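Local atomic coordinates of endo-polygalacturonase (PDB entry 1BHE), a protein that hydrolyses alpha-1,4-linked polygalacturonic acid, contributing to the maceration and soft-rotting of plant tissue. Residues T186-T191 against I214-I219; R199-I204 against I219-D224; V226-Y231 against H251-G256. All coordinates share one frame; numbering follows the deposited sequence.

Contact 1 (T186-T191 against I214-I219); sequences TAWKTT and IAYSNI
The indole of Trp-188 and the ring of Tyr-216 extend alongside each other. Tyr-216 CD2 comes in over the rim of the indole, 3.6 Å from Trp-188 CE2. The ring planes are 34° apart, so the pair is neither a parallel stack nor a T. Ala-215 CB lies over the same indole face, 4.3 Å from Trp-188 CE3. Trp-188 reaches these partners because CG is turned anti to the backbone N (chi1 -171°).

Ser-217 is the polar centre. Ser-217 OG accepts the N-H of Thr-190 N at 3.0 Å. It also donates to Ala-215 O. That second bond arrives from above the carbonyl plane. Lys-189 N reaches the same Ala-215 O at 3.1 Å, but within the carbonyl plane. Two donors therefore hold one backbone oxygen from different directions. The serine hydroxyl takes a place in the backbone pairing where the strands are interrupted.

Before and after this break the pairing is regular and parallel. Ala-215 N bonds to Ala-187 O at 2.9 Å, and Asn-218 N bonds to Thr-190 O at 3.0 Å. Lys-189 and Tyr-216 both have positive phi, which turns each chain through the corner. On the inner side, Ala-187 CB meets Ile-214 CG1 at 4.4 Å.

Farther out, His-244 stacks on Tyr-216, and the Asn-245 side chain bonds to Ser-217 N and Ile-214 O. Lys-189 NZ forms a salt bridge with Glu-8. Parallel strands stacked turn on turn, with aligned corners, are the hallmark of the right-handed parallel beta-helix of family 28 glycosyl hydrolases.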
loop_
_atom_site.group_PDB
_atom_site.type_symbol
_atom_site.label_atom_id
_atom_site.label_comp_id
_atom_site.label_asym_id
_atom_site.label_seq_id
_atom_site.Cartn_x
_atom_site.Cartn_y
_atom_site.Cartn_z
ATOM N N THR A 186 -8.739 -4.555 -7.269
ATOM C CA THR A 186 -8.684 -5.876 -6.646
ATOM C C THR A 186 -7.234 -6.368 -6.628
ATOM O O THR A 186 -6.627 -6.501 -7.692
ATOM C CB THR A 186 -9.547 -6.894 -7.410
ATOM O OG1 THR A 186 -10.933 -6.528 -7.299
ATOM C CG2 THR A 186 -9.392 -8.312 -6.861
ATOM N N ALA A 187 -6.717 -6.623 -5.433
ATOM C CA ALA A 187 -5.395 -7.223 -5.265
ATOM C C ALA A 187 -5.672 -8.619 -4.675
ATOM O O ALA A 187 -6.344 -8.713 -3.648
ATOM C CB ALA A 187 -4.484 -6.418 -4.372
ATOM N N TRP A 188 -5.277 -9.664 -5.379
ATOM C CA TRP A 188 -5.593 -11.037 -4.960
ATOM C C TRP A 188 -4.366 -11.911 -5.161
ATOM O O TRP A 188 -3.728 -11.840 -6.208
ATOM C CB TRP A 188 -6.763 -11.522 -5.800
ATOM C CG TRP A 188 -7.402 -12.820 -5.426
ATOM C CD1 TRP A 188 -6.806 -14.039 -5.278
ATOM C CD2 TRP A 188 -8.802 -13.025 -5.178
ATOM N NE1 TRP A 188 -7.744 -14.989 -4.944
ATOM C CE2 TRP A 188 -8.979 -14.389 -4.878
ATOM C CE3 TRP A 188 -9.920 -12.183 -5.191
ATOM C CZ2 TRP A 188 -10.228 -14.927 -4.580
ATOM C CZ3 TRP A 188 -11.158 -12.719 -4.893
ATOM C CH2 TRP A 188 -11.304 -14.084 -4.599
ATOM N N LYS A 189 -3.955 -12.650 -4.135
ATOM C CA LYS A 189 -2.726 -13.440 -4.223
ATOM C C LYS A 189 -1.530 -12.551 -4.544
ATOM O O LYS A 189 -0.642 -12.909 -5.307
ATOM C CB LYS A 189 -2.871 -14.598 -5.213
ATOM C CG LYS A 189 -3.533 -15.812 -4.555
ATOM C CD LYS A 189 -3.972 -16.849 -5.578
ATOM C CE LYS A 189 -4.585 -18.073 -4.892
ATOM N NZ LYS A 189 -5.218 -18.983 -5.902
ATOM N N THR A 190 -1.483 -11.373 -3.921
ATOM C CA THR A 190 -0.384 -10.438 -4.111
ATOM C C THR A 190 0.603 -10.662 -2.968
ATOM O O THR A 190 0.183 -10.683 -1.809
ATOM C CB THR A 190 -0.853 -8.974 -4.113
ATOM O OG1 THR A 190 -1.609 -8.713 -5.304
ATOM C CG2 THR A 190 0.324 -8.010 -4.088
ATOM N N THR A 191 1.869 -10.870 -3.303
ATOM C CA THR A 191 2.888 -11.021 -2.264
ATOM C C THR A 191 3.757 -9.771 -2.249
ATOM O O THR A 191 4.236 -9.371 -3.307
ATOM C CB THR A 191 3.759 -12.274 -2.492
ATOM O OG1 THR A 191 2.906 -13.418 -2.334
ATOM C CG2 THR A 191 4.889 -12.361 -1.476
ATOM N N ILE A 214 -8.765 -6.454 -1.085
ATOM C CA ILE A 214 -7.414 -7.006 -0.913
ATOM C C ILE A 214 -7.632 -8.394 -0.287
ATOM O O ILE A 214 -8.145 -8.463 0.832
ATOM C CB ILE A 214 -6.483 -6.136 -0.073
ATOM C CG1 ILE A 214 -6.256 -4.760 -0.714
ATOM C CG2 ILE A 214 -5.146 -6.853 0.123
ATOM C CD1 ILE A 214 -5.538 -3.749 0.153
ATOM N N ALA A 215 -7.362 -9.463 -1.033
ATOM C CA ALA A 215 -7.645 -10.804 -0.527
ATOM C C ALA A 215 -6.595 -11.844 -0.864
ATOM O O ALA A 215 -5.858 -11.759 -1.846
ATOM C CB ALA A 215 -8.992 -11.277 -1.090
ATOM N N TYR A 216 -6.462 -12.840 0.019
ATOM C CA TYR A 216 -5.520 -13.940 -0.157
ATOM C C TYR A 216 -4.111 -13.469 -0.472
ATOM O O TYR A 216 -3.407 -14.062 -1.294
ATOM C CB TYR A 216 -6.049 -14.878 -1.255
ATOM C CG TYR A 216 -7.360 -15.527 -0.851
ATOM C CD1 TYR A 216 -7.385 -16.552 0.081
ATOM C CD2 TYR A 216 -8.564 -15.089 -1.389
ATOM C CE1 TYR A 216 -8.588 -17.136 0.465
ATOM C CE2 TYR A 216 -9.766 -15.657 -1.007
ATOM C CZ TYR A 216 -9.767 -16.688 -0.090
ATOM O OH TYR A 216 -10.963 -17.256 0.288
ATOM N N SER A 217 -3.680 -12.404 0.187
ATOM C CA SER A 217 -2.379 -11.803 -0.048
ATOM C C SER A 217 -1.492 -11.889 1.184
ATOM O O SER A 217 -1.935 -12.204 2.286
ATOM C CB SER A 217 -2.576 -10.355 -0.523
ATOM O OG SER A 217 -3.242 -10.341 -1.779
ATOM N N ASN A 218 -0.210 -11.643 0.969
ATOM C CA ASN A 218 0.807 -11.752 2.017
ATOM C C ASN A 218 1.671 -10.502 1.993
ATOM O O ASN A 218 2.375 -10.271 1.006
ATOM C CB ASN A 218 1.637 -13.008 1.725
ATOM C CG ASN A 218 2.469 -13.387 2.937
ATOM O OD1 ASN A 218 3.213 -12.537 3.421
ATOM N ND2 ASN A 218 2.304 -14.617 3.410
ATOM N N ILE A 219 1.557 -9.662 3.019
ATOM C CA ILE A 219 2.283 -8.391 3.018
ATOM C C ILE A 219 3.241 -8.238 4.187
ATOM O O ILE A 219 2.838 -8.207 5.347
ATOM C CB ILE A 219 1.298 -7.203 2.998
ATOM C CG1 ILE A 219 0.381 -7.260 1.768
ATOM C CG2 ILE A 219 2.043 -5.872 3.009
ATOM C CD1 ILE A 219 -0.748 -6.250 1.783
#

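Contact 2 (R199-I204 against I219-D224); sequences RNTDGI and IATGDD
Arg-199 grips the carboxylate of Asp-223 side-on, the two side chains roughly perpendicular but their guanidinium and carboxylate planes only 11° apart. The arginine gives two nitrogens to one oxygen. Arg-199 NE meets the syn lone pair of Asp-223 OD1 at 2.8 Å, and NH2 meets the same OD1 at 3.2 Å. The bent arginine chain brings its end back to this carboxylate. The other oxygen, Asp-223 OD2, accepts Asn-200 N at 2.8 Å from above the carboxylate plane. Both oxygens are thus tied to the 199-204 segment, which fixes the rotation of the group.

The Thr-201 and Thr-221 side chains run past one another head to tail. Thr-221 OG1 donates to Thr-201 O at 2.7 Å. Thr-201 OG1 sits between its own backbone N and carbonyl carbon (chi1 48°). There it bonds to Ala-198 O and also accepts Asp-223 N at 3.2 Å.

Asp-202 and Asp-224 have their side chains abreast, with carboxylate planes 57° apart. Water links the three aspartates. One water donates to Asp-202 OD1 and Asp-223 OD2, and another to Asp-202 OD2 and Asp-224 OD2. Further along the 199-204 segment, Gly-203 N bonds to Asp-224 O at 2.8 Å, and Ile-204 CD1 packs on Ile-219 CD1 at 4.2 Å.

Asp-224 is also held by Ser-254, Arg-280 and Lys-282. Asp-223 is probably the proton donor, and its side chain touches His-251, which probably also belongs to the active site. Three clustered aspartates on neighbouring turns of the beta-helix are characteristic of the active site of family 28 glycosyl hydrolases.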
loop_
_atom_site.group_PDB
_atom_site.type_symbol
_atom_site.label_atom_id
_atom_site.label_comp_id
_atom_site.label_asym_id
_atom_site.label_seq_id
_atom_site.Cartn_x
_atom_site.Cartn_y
_atom_site.Cartn_z
ATOM N N ARG A 199 12.241 2.408 5.515
ATOM C CA ARG A 199 11.199 3.389 5.777
ATOM C C ARG A 199 10.502 3.813 4.487
ATOM O O ARG A 199 11.063 3.727 3.391
ATOM C CB ARG A 199 11.780 4.623 6.483
ATOM C CG ARG A 199 12.306 4.342 7.885
ATOM C CD ARG A 199 11.187 4.221 8.911
ATOM N NE ARG A 199 10.442 2.972 8.843
ATOM C CZ ARG A 199 10.822 1.798 9.322
ATOM N NH1 ARG A 199 11.982 1.668 9.961
ATOM N NH2 ARG A 199 10.063 0.720 9.183
ATOM N N ASN A 200 9.262 4.267 4.629
ATOM C CA ASN A 200 8.488 4.807 3.514
ATOM C C ASN A 200 8.084 3.749 2.496
ATOM O O ASN A 200 8.067 4.020 1.294
ATOM C CB ASN A 200 9.359 5.880 2.844
ATOM C CG ASN A 200 8.589 6.992 2.186
ATOM O OD1 ASN A 200 7.615 7.493 2.740
ATOM N ND2 ASN A 200 9.055 7.395 1.006
ATOM N N THR A 201 7.785 2.543 2.960
ATOM C CA THR A 201 7.486 1.425 2.067
ATOM C C THR A 201 6.106 0.824 2.270
ATOM O O THR A 201 5.954 -0.404 2.294
ATOM C CB THR A 201 8.560 0.333 2.297
ATOM O OG1 THR A 201 8.672 0.132 3.713
ATOM C CG2 THR A 201 9.902 0.762 1.728
ATOM N N ASP A 202 5.080 1.678 2.336
ATOM C CA ASP A 202 3.712 1.188 2.490
ATOM C C ASP A 202 3.439 0.124 1.426
ATOM O O ASP A 202 3.915 0.260 0.293
ATOM C CB ASP A 202 2.676 2.294 2.361
ATOM C CG ASP A 202 2.650 3.298 3.489
ATOM O OD1 ASP A 202 3.532 3.274 4.370
ATOM O OD2 ASP A 202 1.731 4.142 3.508
ATOM N N GLY A 203 2.662 -0.883 1.809
ATOM C CA GLY A 203 2.341 -1.968 0.896
ATOM C C GLY A 203 1.307 -1.577 -0.145
ATOM O O GLY A 203 1.631 -1.430 -1.326
ATOM N N ILE A 204 0.039 -1.508 0.249
ATOM C CA ILE A 204 -1.050 -1.153 -0.641
ATOM C C ILE A 204 -1.895 -0.040 -0.017
ATOM O O ILE A 204 -2.510 -0.259 1.027
ATOM C CB ILE A 204 -1.999 -2.326 -0.968
ATOM C CG1 ILE A 204 -1.259 -3.504 -1.607
ATOM C CG2 ILE A 204 -3.094 -1.825 -1.908
ATOM C CD1 ILE A 204 -2.121 -4.719 -1.862
ATOM N N ILE A 219 1.557 -9.662 3.019
ATOM C CA ILE A 219 2.283 -8.391 3.018
ATOM C C ILE A 219 3.241 -8.238 4.187
ATOM O O ILE A 219 2.838 -8.207 5.347
ATOM C CB ILE A 219 1.298 -7.203 2.998
ATOM C CG1 ILE A 219 0.381 -7.260 1.768
ATOM C CG2 ILE A 219 2.043 -5.872 3.009
ATOM C CD1 ILE A 219 -0.748 -6.250 1.783
ATOM N N ALA A 220 4.527 -8.117 3.874
ATOM C CA ALA A 220 5.569 -7.911 4.884
ATOM C C ALA A 220 6.467 -6.790 4.365
ATOM O O ALA A 220 7.051 -6.919 3.286
ATOM C CB ALA A 220 6.362 -9.172 5.143
ATOM N N THR A 221 6.546 -5.697 5.115
ATOM C CA THR A 221 7.331 -4.550 4.641
ATOM C C THR A 221 7.813 -3.719 5.816
ATOM O O THR A 221 7.843 -4.225 6.943
ATOM C CB THR A 221 6.467 -3.716 3.674
ATOM O OG1 THR A 221 7.234 -2.660 3.090
ATOM C CG2 THR A 221 5.254 -3.126 4.390
ATOM N N GLY A 222 8.228 -2.489 5.563
ATOM C CA GLY A 222 8.745 -1.623 6.607
ATOM C C GLY A 222 7.643 -0.786 7.240
ATOM O O GLY A 222 7.492 -0.812 8.463
ATOM N N ASP A 223 6.904 -0.036 6.429
ATOM C CA ASP A 223 5.859 0.836 6.979
ATOM C C ASP A 223 4.491 0.188 6.852
ATOM O O ASP A 223 4.405 -1.032 7.015
ATOM C CB ASP A 223 5.949 2.230 6.362
ATOM C CG ASP A 223 7.117 3.038 6.906
ATOM O OD1 ASP A 223 7.923 2.520 7.714
ATOM O OD2 ASP A 223 7.258 4.221 6.531
ATOM N N ASP A 224 3.413 0.957 6.728
ATOM C CA ASP A 224 2.074 0.373 6.765
ATOM C C ASP A 224 1.875 -0.759 5.773
ATOM O O ASP A 224 2.178 -0.609 4.596
ATOM C CB ASP A 224 1.012 1.450 6.512
ATOM C CG ASP A 224 0.760 2.277 7.761
ATOM O OD1 ASP A 224 0.678 1.684 8.860
ATOM O OD2 ASP A 224 0.642 3.511 7.631
HETATM O O HOH W 1 5.197 5.433 5.036
HETATM O O HOH W 2 1.000 5.596 5.603
#

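Contact 3 (V226-Y231 against H251-G256); sequences VAIKAY and HGMSIG
Ser-254 meets Val-226 and Ile-228 through peptide groups, the flat units of this contact; no aromatic ring takes part in it. Ser-254 N donates to Val-226 O at 2.9 Å, and Ser-254 O accepts Ile-228 N at 2.9 Å. Gly-256 N then bonds to Ile-228 O at 2.9 Å. Strands 226-230 and 253-256 run parallel, 17° apart, on successive turns of the right-handed beta-helix.

On one side of this pairing is an apolar layer. The Val-226 and Met-253 side chains project together. The methionine chain bends back (chi2 58°), so Met-253 CE rests 3.7 Å from both Val-226 CG1 and Ile-228 CD1. Ile-228 CB meets Ile-255 CG1 at 4.0 Å. Ile-240 and Ile-242 of strand 237-243 pack against Ile-228 and Met-253 from another face of the helix.

On the other side, Lys-229 bends at its last torsion and carries NZ to Gly-256 O, 3.0 Å away. NZ also forms a salt bridge with Glu-258. With a carboxylate and a backbone oxygen as partners, the buried lysine probably keeps its positive charge.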
loop_
_atom_site.group_PDB
_atom_site.type_symbol
_atom_site.label_atom_id
_atom_site.label_comp_id
_atom_site.label_asym_id
_atom_site.label_seq_id
_atom_site.Cartn_x
_atom_site.Cartn_y
_atom_site.Cartn_z
ATOM N N VAL A 226 -1.061 -1.907 4.879
ATOM C CA VAL A 226 -2.142 -1.293 4.133
ATOM C C VAL A 226 -2.446 0.037 4.839
ATOM O O VAL A 226 -2.532 0.074 6.072
ATOM C CB VAL A 226 -3.438 -2.116 4.059
ATOM C CG1 VAL A 226 -4.622 -1.284 3.548
ATOM C CG2 VAL A 226 -3.316 -3.338 3.162
ATOM N N ALA A 227 -2.576 1.121 4.092
ATOM C CA ALA A 227 -2.925 2.410 4.690
ATOM C C ALA A 227 -4.043 3.024 3.849
ATOM O O ALA A 227 -3.809 3.423 2.706
ATOM C CB ALA A 227 -1.743 3.349 4.810
ATOM N N ILE A 228 -5.243 3.009 4.403
ATOM C CA ILE A 228 -6.433 3.560 3.750
ATOM C C ILE A 228 -6.516 5.055 4.036
ATOM O O ILE A 228 -6.515 5.458 5.207
ATOM C CB ILE A 228 -7.684 2.822 4.257
ATOM C CG1 ILE A 228 -7.615 1.335 3.893
ATOM C CG2 ILE A 228 -8.967 3.423 3.700
ATOM C CD1 ILE A 228 -8.593 0.456 4.651
ATOM N N LYS A 229 -6.506 5.893 3.004
ATOM C CA LYS A 229 -6.479 7.341 3.158
ATOM C C LYS A 229 -7.549 8.071 2.349
ATOM O O LYS A 229 -8.006 7.601 1.306
ATOM C CB LYS A 229 -5.119 7.918 2.731
ATOM C CG LYS A 229 -3.896 7.299 3.388
ATOM C CD LYS A 229 -2.591 7.832 2.818
ATOM C CE LYS A 229 -1.408 7.030 3.345
ATOM N NZ LYS A 229 -1.101 7.352 4.767
ATOM N N ALA A 230 -7.964 9.235 2.840
ATOM C CA ALA A 230 -8.930 10.094 2.155
ATOM C C ALA A 230 -8.498 11.549 2.351
ATOM O O ALA A 230 -8.187 11.961 3.471
ATOM C CB ALA A 230 -10.343 9.849 2.637
ATOM N N TYR A 231 -8.415 12.308 1.269
ATOM C CA TYR A 231 -7.890 13.657 1.263
ATOM C C TYR A 231 -8.898 14.779 1.077
ATOM O O TYR A 231 -9.875 14.657 0.345
ATOM C CB TYR A 231 -6.859 13.776 0.117
ATOM C CG TYR A 231 -5.628 12.931 0.342
ATOM C CD1 TYR A 231 -5.618 11.574 0.043
ATOM C CD2 TYR A 231 -4.474 13.499 0.867
ATOM C CE1 TYR A 231 -4.490 10.804 0.263
ATOM C CE2 TYR A 231 -3.343 12.738 1.088
ATOM C CZ TYR A 231 -3.360 11.392 0.783
ATOM O OH TYR A 231 -2.229 10.642 1.006
ATOM N N HIS A 251 3.914 -1.624 9.743
ATOM C CA HIS A 251 3.298 -0.737 10.723
ATOM C C HIS A 251 1.805 -0.977 10.887
ATOM O O HIS A 251 1.176 -0.240 11.648
ATOM C CB HIS A 251 3.631 0.724 10.422
ATOM C CG HIS A 251 5.062 1.098 10.699
ATOM N ND1 HIS A 251 5.548 2.359 10.428
ATOM C CD2 HIS A 251 6.101 0.416 11.215
ATOM C CE1 HIS A 251 6.828 2.429 10.752
ATOM N NE2 HIS A 251 7.187 1.255 11.238
ATOM N N GLY A 252 1.241 -2.001 10.243
ATOM C CA GLY A 252 -0.146 -2.326 10.456
ATOM C C GLY A 252 -1.162 -2.271 9.344
ATOM O O GLY A 252 -0.927 -1.885 8.203
ATOM N N MET A 253 -2.356 -2.735 9.707
ATOM C CA MET A 253 -3.572 -2.652 8.903
ATOM C C MET A 253 -4.185 -1.314 9.316
ATOM O O MET A 253 -4.933 -1.230 10.296
ATOM C CB MET A 253 -4.492 -3.831 9.188
ATOM C CG MET A 253 -5.906 -3.727 8.632
ATOM S SD MET A 253 -5.932 -3.520 6.834
ATOM C CE MET A 253 -6.555 -1.849 6.694
ATOM N N SER A 254 -3.728 -0.237 8.674
ATOM C CA SER A 254 -4.070 1.105 9.075
ATOM C C SER A 254 -5.020 1.919 8.213
ATOM O O SER A 254 -5.216 1.727 7.020
ATOM C CB SER A 254 -2.759 1.928 9.194
ATOM O OG SER A 254 -1.825 1.279 10.041
ATOM N N ILE A 255 -5.612 2.912 8.875
ATOM C CA ILE A 255 -6.466 3.935 8.294
ATOM C C ILE A 255 -5.856 5.275 8.728
ATOM O O ILE A 255 -5.653 5.453 9.934
ATOM C CB ILE A 255 -7.930 3.855 8.720
ATOM C CG1 ILE A 255 -8.627 2.628 8.110
ATOM C CG2 ILE A 255 -8.711 5.110 8.345
ATOM C CD1 ILE A 255 -9.962 2.307 8.761
ATOM N N GLY A 256 -5.531 6.158 7.794
ATOM C CA GLY A 256 -4.929 7.445 8.150
ATOM C C GLY A 256 -3.496 7.514 7.625
ATOM O O GLY A 256 -3.054 6.596 6.940
#

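Overall arrangement
Contacts 1 and 2 join the same two turns of the beta-helix; contact 3 joins the second of these to the next. Contacts 1 and 2 share Ile-219 and have centres about 14 Å apart. Their common ground is the apolar interior, where Ile-214 CD1 lies 3.7 Å from Ile-204 CG2. Contact 3 extends this core, with Val-226 CG2 3.8 Å from Ile-214 CD1. Contacts 2 and 3 are closer, with centres about 11 Å apart. They meet at the probable active site, where the nearest side-chain atoms of Asp-223 and His-251 are about 3 Å apart. Asp-223 O probably accepts His-251 N at 2.8 Å, and Asp-224 OD1 is bonded to Ser-254 OG. Contact 1 lies away from this site.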